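Long-range contacts in tRNA-splicing ligase RtcB (Thermus thermophilus, PDB 2EPG), which probably joins RNA ends carrying a 2',3'-cyclic phosphate or 3'-phosphate to 5'-hydroxyl ends, using GTP and manganese: residues G213-E218 with L244-S249; D106-V111 with F303-R308. One frame throughout, in Å; residues are numbered along the deposited sequence.

The two contacts lie side by side in the buried interior, their centres about 9 Å apart, and reach the same sheet, in which strands 240-247 and 110-119 are antiparallel neighbours. Interaction 1 pairs strand 240-247 with strand 216-225; interaction 2 sets the turn leading into strand 110-119 against helix 288-321. Along the chain the order is 106-111, 213-218, 244-249, 303-308, so the outer pair encloses the inner one. The contacts meet directly: T247 O lies 2.9 Å from G110 N, and S249 OG is 2.7 Å from I107 O. D106, H215 and H246, predicted manganese ligands, thus come from three of the four segments, consistent with a two-manganese centre assembled where the two contacts meet.

Interaction 1 (G213-E218 with L244-S249); sequences GNHFLE and LIHTGS
L244 and E218 are a hydrogen-bonded pair at one end of an antiparallel beta pair flanked by strands 474-486 and 110-119; strands 216-218 and 244-247 run at 175°, their axes 4.8 Å apart at closest approach. L244 N bonds to E218 O (2.8 Å) and L244 O accepts E218 N. L217 CA also approaches L244 O (3.2 Å), a CA-H...O contact between the E218-L244 and F216-H246 pairs. On the face that L244 shares with F216, L244 CD2 meets F216 CE1, the side chains crossing at a slant. I245, the non-hydrogen-bonded partner of L217, turns with it to the other face, where helix 288-321 covers L217. H246 N reaches F216 O at 2.8 Å, nearly in line with the C=O, while F216 N meets H246 O at 3.0 Å, bent to 144° at the hydrogen. H246 CB lies over the F216 ring, 4.1 Å from its centroid, a CH-pi contact; F216 CG sits between backbone N and carbonyl carbon (chi1 57°), bringing the ring over its partner. H215 and H246, predicted ligands of manganese 1 and 2, form an aromatic cluster with F216 in the probable GMP pocket; the histidine rings meet obliquely, their ND1 atoms 3.7 Å apart, and H246 ND1 has no hydrogen-bond partner in the model. T247 follows, its OG1 over one H215 face toward the rim and hydrogen-bonded to L210 O; H215 ND1 lies 3.4 Å from T247 CA.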
loop_
_atom_site.group_PDB
_atom_site.type_symbol
_atom_site.label_atom_id
_atom_site.label_comp_id
_atom_site.label_asym_id
_atom_site.label_seq_id
_atom_site.Cartn_x
_atom_site.Cartn_y
_atom_site.Cartn_z
ATOM N N GLY A 213 0.657 6.456 -14.733
ATOM C CA GLY A 213 1.284 7.118 -13.611
ATOM C C GLY A 213 2.413 6.246 -13.118
ATOM O O GLY A 213 3.124 5.640 -13.917
ATOM N N ASN A 214 2.564 6.160 -11.804
ATOM C CA ASN A 214 3.625 5.358 -11.219
ATOM C C ASN A 214 3.264 3.893 -10.970
ATOM O O ASN A 214 3.739 3.289 -10.008
ATOM C CB ASN A 214 4.092 6.015 -9.918
ATOM C CG ASN A 214 4.954 7.249 -10.164
ATOM O OD1 ASN A 214 4.721 8.012 -11.115
ATOM N ND2 ASN A 214 5.948 7.459 -9.301
ATOM N N HIS A 215 2.428 3.318 -11.829
ATOM C CA HIS A 215 2.056 1.910 -11.681
ATOM C C HIS A 215 2.882 1.077 -12.655
ATOM O O HIS A 215 3.141 1.494 -13.783
ATOM C CB HIS A 215 0.559 1.700 -11.938
ATOM C CG HIS A 215 -0.324 2.412 -10.961
ATOM N ND1 HIS A 215 -0.177 2.284 -9.597
ATOM C CD2 HIS A 215 -1.362 3.263 -11.150
ATOM C CE1 HIS A 215 -1.083 3.026 -8.986
ATOM N NE2 HIS A 215 -1.814 3.631 -9.906
ATOM N N PHE A 216 3.292 -0.106 -12.219
ATOM C CA PHE A 216 4.112 -0.962 -13.052
ATOM C C PHE A 216 4.226 -2.349 -12.447
ATOM O O PHE A 216 3.691 -2.649 -11.379
ATOM C CB PHE A 216 5.512 -0.370 -13.162
ATOM C CG PHE A 216 6.175 -0.177 -11.830
ATOM C CD1 PHE A 216 6.922 -1.195 -11.256
ATOM C CD2 PHE A 216 5.960 0.985 -11.099
ATOM C CE1 PHE A 216 7.442 -1.067 -9.970
ATOM C CE2 PHE A 216 6.473 1.125 -9.813
ATOM C CZ PHE A 216 7.216 0.095 -9.245
ATOM N N LEU A 217 4.961 -3.184 -13.153
ATOM C CA LEU A 217 5.212 -4.530 -12.726
ATOM C C LEU A 217 6.680 -4.731 -13.062
ATOM O O LEU A 217 7.137 -4.270 -14.099
ATOM C CB LEU A 217 4.311 -5.458 -13.524
ATOM C CG LEU A 217 4.584 -6.937 -13.751
ATOM C CD1 LEU A 217 3.306 -7.594 -14.256
ATOM C CD2 LEU A 217 5.715 -7.116 -14.756
ATOM N N GLU A 218 7.451 -5.345 -12.171
ATOM C CA GLU A 218 8.835 -5.597 -12.519
ATOM C C GLU A 218 9.358 -6.944 -12.050
ATOM O O GLU A 218 8.995 -7.444 -10.976
ATOM C CB GLU A 218 9.777 -4.452 -12.078
ATOM C CG GLU A 218 9.702 -3.962 -10.662
ATOM C CD GLU A 218 10.737 -2.869 -10.370
ATOM O OE1 GLU A 218 10.865 -1.901 -11.159
ATOM O OE2 GLU A 218 11.422 -2.977 -9.340
ATOM N N LEU A 244 7.407 -7.814 -8.714
ATOM C CA LEU A 244 6.691 -6.854 -7.889
ATOM C C LEU A 244 5.632 -6.140 -8.726
ATOM O O LEU A 244 5.942 -5.551 -9.759
ATOM C CB LEU A 244 7.676 -5.848 -7.270
ATOM C CG LEU A 244 7.124 -4.874 -6.217
ATOM C CD1 LEU A 244 8.233 -4.463 -5.217
ATOM C CD2 LEU A 244 6.546 -3.654 -6.916
ATOM N N ILE A 245 4.384 -6.211 -8.262
ATOM C CA ILE A 245 3.231 -5.599 -8.937
ATOM C C ILE A 245 2.751 -4.393 -8.120
ATOM O O ILE A 245 2.390 -4.523 -6.950
ATOM C CB ILE A 245 2.069 -6.612 -9.046
ATOM C CG1 ILE A 245 2.529 -7.846 -9.831
ATOM C CG2 ILE A 245 0.866 -5.957 -9.716
ATOM C CD1 ILE A 245 1.615 -9.085 -9.642
ATOM N N HIS A 246 2.748 -3.229 -8.755
ATOM C CA HIS A 246 2.356 -1.979 -8.121
ATOM C C HIS A 246 1.187 -1.379 -8.876
ATOM O O HIS A 246 1.350 -0.916 -10.013
ATOM C CB HIS A 246 3.525 -0.996 -8.160
ATOM C CG HIS A 246 3.354 0.188 -7.259
ATOM N ND1 HIS A 246 2.140 0.816 -7.071
ATOM C CD2 HIS A 246 4.248 0.872 -6.508
ATOM C CE1 HIS A 246 2.296 1.831 -6.240
ATOM N NE2 HIS A 246 3.565 1.886 -5.883
ATOM N N THR A 247 0.012 -1.408 -8.253
ATOM C CA THR A 247 -1.188 -0.853 -8.845
ATOM C C THR A 247 -2.329 -0.844 -7.819
ATOM O O THR A 247 -2.205 -1.431 -6.724
ATOM C CB THR A 247 -1.615 -1.628 -10.113
ATOM O OG1 THR A 247 -2.707 -0.940 -10.731
ATOM C CG2 THR A 247 -2.046 -3.059 -9.763
ATOM N N GLY A 248 -3.429 -0.176 -8.171
ATOM C CA GLY A 248 -4.545 -0.062 -7.247
ATOM C C GLY A 248 -5.948 -0.319 -7.760
ATOM O O GLY A 248 -6.180 -1.260 -8.525
ATOM N N SER A 249 -6.895 0.509 -7.313
ATOM C CA SER A 249 -8.296 0.357 -7.705
ATOM C C SER A 249 -8.611 1.060 -9.027
ATOM O O SER A 249 -9.767 1.124 -9.455
ATOM C CB SER A 249 -9.227 0.853 -6.588
ATOM O OG SER A 249 -8.880 2.156 -6.144
#

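Interaction 2 (D106-V111 with F303-R308); sequences DINCGV and FAFANR
The F305 ring presents one face to N108, whose amide ND2 stands 3.2 Å above the ring plane and over its centre, with the amide turned 74° from the ring. The R308 guanidinium lies between two pieces of backbone: V111 N is over one face, displaced toward the rim, and A304 O of its own helix is over the opposite one. At its edge, 7° out of plane, is N108 O, which accepts NH2 of R308 at 2.9 Å. NH1 of R308 also reaches N108 OD1 at 3.0 Å, although the position of that oxygen is less sure. The contact thus joins a type II beta turn, D106 to C109, closed by C109 N to D106 O, to helix 288-321. N108 occupies the third position of the turn with positive phi, and its CG lies anti to the backbone N (chi1 -169°), which directs the amide at the helix. There A304 CB packs against N108 CB at 3.6 Å, while ND2 bonds to A301 O one turn earlier. R308 reaches across with its chain bent at chi3, bringing NH2 within 3.0 Å of G110 N; both are donors, so this is not a bond. NH2 instead has a second acceptor in T247 O, and NH1 forms a salt bridge with D336. The buried guanidinium, probably positively charged, therefore has its charge matched by D336, while N108 O and T247 O hold NH2, tying the turn that carries D106, a predicted manganese ligand, to the helix and to strand 240-247.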
loop_
_atom_site.group_PDB
_atom_site.type_symbol
_atom_site.label_atom_id
_atom_site.label_comp_id
_atom_site.label_asym_id
_atom_site.label_seq_id
_atom_site.Cartn_x
_atom_site.Cartn_y
_atom_site.Cartn_z
ATOM N N ASP A 106 -6.201 7.074 -4.861
ATOM C CA ASP A 106 -6.099 5.705 -5.335
ATOM C C ASP A 106 -6.223 4.719 -4.165
ATOM O O ASP A 106 -5.237 4.266 -3.601
ATOM C CB ASP A 106 -4.801 5.474 -6.094
ATOM C CG ASP A 106 -4.805 4.139 -6.844
ATOM O OD1 ASP A 106 -3.877 3.892 -7.646
ATOM O OD2 ASP A 106 -5.735 3.333 -6.624
ATOM N N ILE A 107 -7.466 4.414 -3.809
ATOM C CA ILE A 107 -7.777 3.506 -2.722
ATOM C C ILE A 107 -7.163 2.148 -2.954
ATOM O O ILE A 107 -7.346 1.519 -4.002
ATOM C CB ILE A 107 -9.297 3.375 -2.531
ATOM C CG1 ILE A 107 -9.865 4.759 -2.177
ATOM C CG2 ILE A 107 -9.619 2.347 -1.411
ATOM C CD1 ILE A 107 -11.393 4.837 -2.138
ATOM N N ASN A 108 -6.428 1.708 -1.941
ATOM C CA ASN A 108 -5.708 0.443 -1.952
ATOM C C ASN A 108 -4.728 0.317 -3.089
ATOM O O ASN A 108 -4.546 -0.767 -3.638
ATOM C CB ASN A 108 -6.628 -0.777 -1.944
ATOM C CG ASN A 108 -5.856 -2.091 -1.677
ATOM O OD1 ASN A 108 -4.641 -2.075 -1.399
ATOM N ND2 ASN A 108 -6.555 -3.224 -1.757
ATOM N N CYS A 109 -4.129 1.440 -3.479
ATOM C CA CYS A 109 -3.057 1.390 -4.458
ATOM C C CYS A 109 -2.130 0.576 -3.549
ATOM O O CYS A 109 -1.994 0.891 -2.353
ATOM C CB CYS A 109 -2.446 2.783 -4.681
ATOM S SG CYS A 109 -0.836 2.776 -5.548
ATOM N N GLY A 110 -1.522 -0.475 -4.075
ATOM C CA GLY A 110 -0.684 -1.279 -3.214
ATOM C C GLY A 110 0.359 -2.080 -3.950
ATOM O O GLY A 110 0.625 -1.834 -5.126
ATOM N N VAL A 111 0.918 -3.070 -3.261
ATOM C CA VAL A 111 1.980 -3.868 -3.836
ATOM C C VAL A 111 1.845 -5.357 -3.580
ATOM O O VAL A 111 1.491 -5.771 -2.483
ATOM C CB VAL A 111 3.352 -3.433 -3.243
ATOM C CG1 VAL A 111 4.485 -4.123 -3.970
ATOM C CG2 VAL A 111 3.492 -1.911 -3.310
ATOM N N PHE A 303 -11.581 -4.383 -4.993
ATOM C CA PHE A 303 -11.380 -4.362 -6.427
ATOM C C PHE A 303 -9.881 -4.309 -6.690
ATOM O O PHE A 303 -9.354 -5.025 -7.552
ATOM C CB PHE A 303 -12.067 -3.139 -7.049
ATOM C CG PHE A 303 -11.880 -3.038 -8.540
ATOM C CD1 PHE A 303 -12.475 -3.959 -9.391
ATOM C CD2 PHE A 303 -11.097 -2.034 -9.089
ATOM C CE1 PHE A 303 -12.293 -3.878 -10.770
ATOM C CE2 PHE A 303 -10.907 -1.947 -10.463
ATOM C CZ PHE A 303 -11.508 -2.872 -11.305
ATOM N N ALA A 304 -9.185 -3.465 -5.935
ATOM C CA ALA A 304 -7.732 -3.352 -6.102
ATOM C C ALA A 304 -7.073 -4.689 -5.748
ATOM O O ALA A 304 -6.142 -5.127 -6.418
ATOM C CB ALA A 304 -7.167 -2.213 -5.213
ATOM N N PHE A 305 -7.543 -5.344 -4.692
ATOM C CA PHE A 305 -6.961 -6.635 -4.339
ATOM C C PHE A 305 -7.130 -7.618 -5.506
ATOM O O PHE A 305 -6.206 -8.342 -5.852
ATOM C CB PHE A 305 -7.636 -7.213 -3.085
ATOM C CG PHE A 305 -7.064 -6.696 -1.781
ATOM C CD1 PHE A 305 -7.909 -6.299 -0.749
ATOM C CD2 PHE A 305 -5.684 -6.634 -1.578
ATOM C CE1 PHE A 305 -7.400 -5.848 0.462
ATOM C CE2 PHE A 305 -5.162 -6.185 -0.374
ATOM C CZ PHE A 305 -6.023 -5.789 0.653
ATOM N N ALA A 306 -8.315 -7.628 -6.119
ATOM C CA ALA A 306 -8.621 -8.532 -7.233
ATOM C C ALA A 306 -7.796 -8.210 -8.449
ATOM O O ALA A 306 -7.363 -9.099 -9.182
ATOM C CB ALA A 306 -10.102 -8.454 -7.580
ATOM N N ASN A 307 -7.589 -6.924 -8.673
ATOM C CA ASN A 307 -6.801 -6.478 -9.806
ATOM C C ASN A 307 -5.370 -7.029 -9.729
ATOM O O ASN A 307 -4.812 -7.482 -10.736
ATOM C CB ASN A 307 -6.768 -4.945 -9.847
ATOM C CG ASN A 307 -6.082 -4.424 -11.086
ATOM O OD1 ASN A 307 -6.323 -4.921 -12.182
ATOM N ND2 ASN A 307 -5.231 -3.415 -10.928
ATOM N N ARG A 308 -4.767 -6.969 -8.541
ATOM C CA ARG A 308 -3.410 -7.472 -8.387
ATOM C C ARG A 308 -3.420 -8.998 -8.506
ATOM O O ARG A 308 -2.499 -9.593 -9.069
ATOM C CB ARG A 308 -2.816 -7.023 -7.043
ATOM C CG ARG A 308 -2.522 -5.514 -6.988
ATOM C CD ARG A 308 -1.569 -5.129 -5.847
ATOM N NE ARG A 308 -2.155 -5.243 -4.511
ATOM C CZ ARG A 308 -2.791 -4.264 -3.874
ATOM N NH1 ARG A 308 -3.276 -4.475 -2.665
ATOM N NH2 ARG A 308 -2.949 -3.072 -4.442
#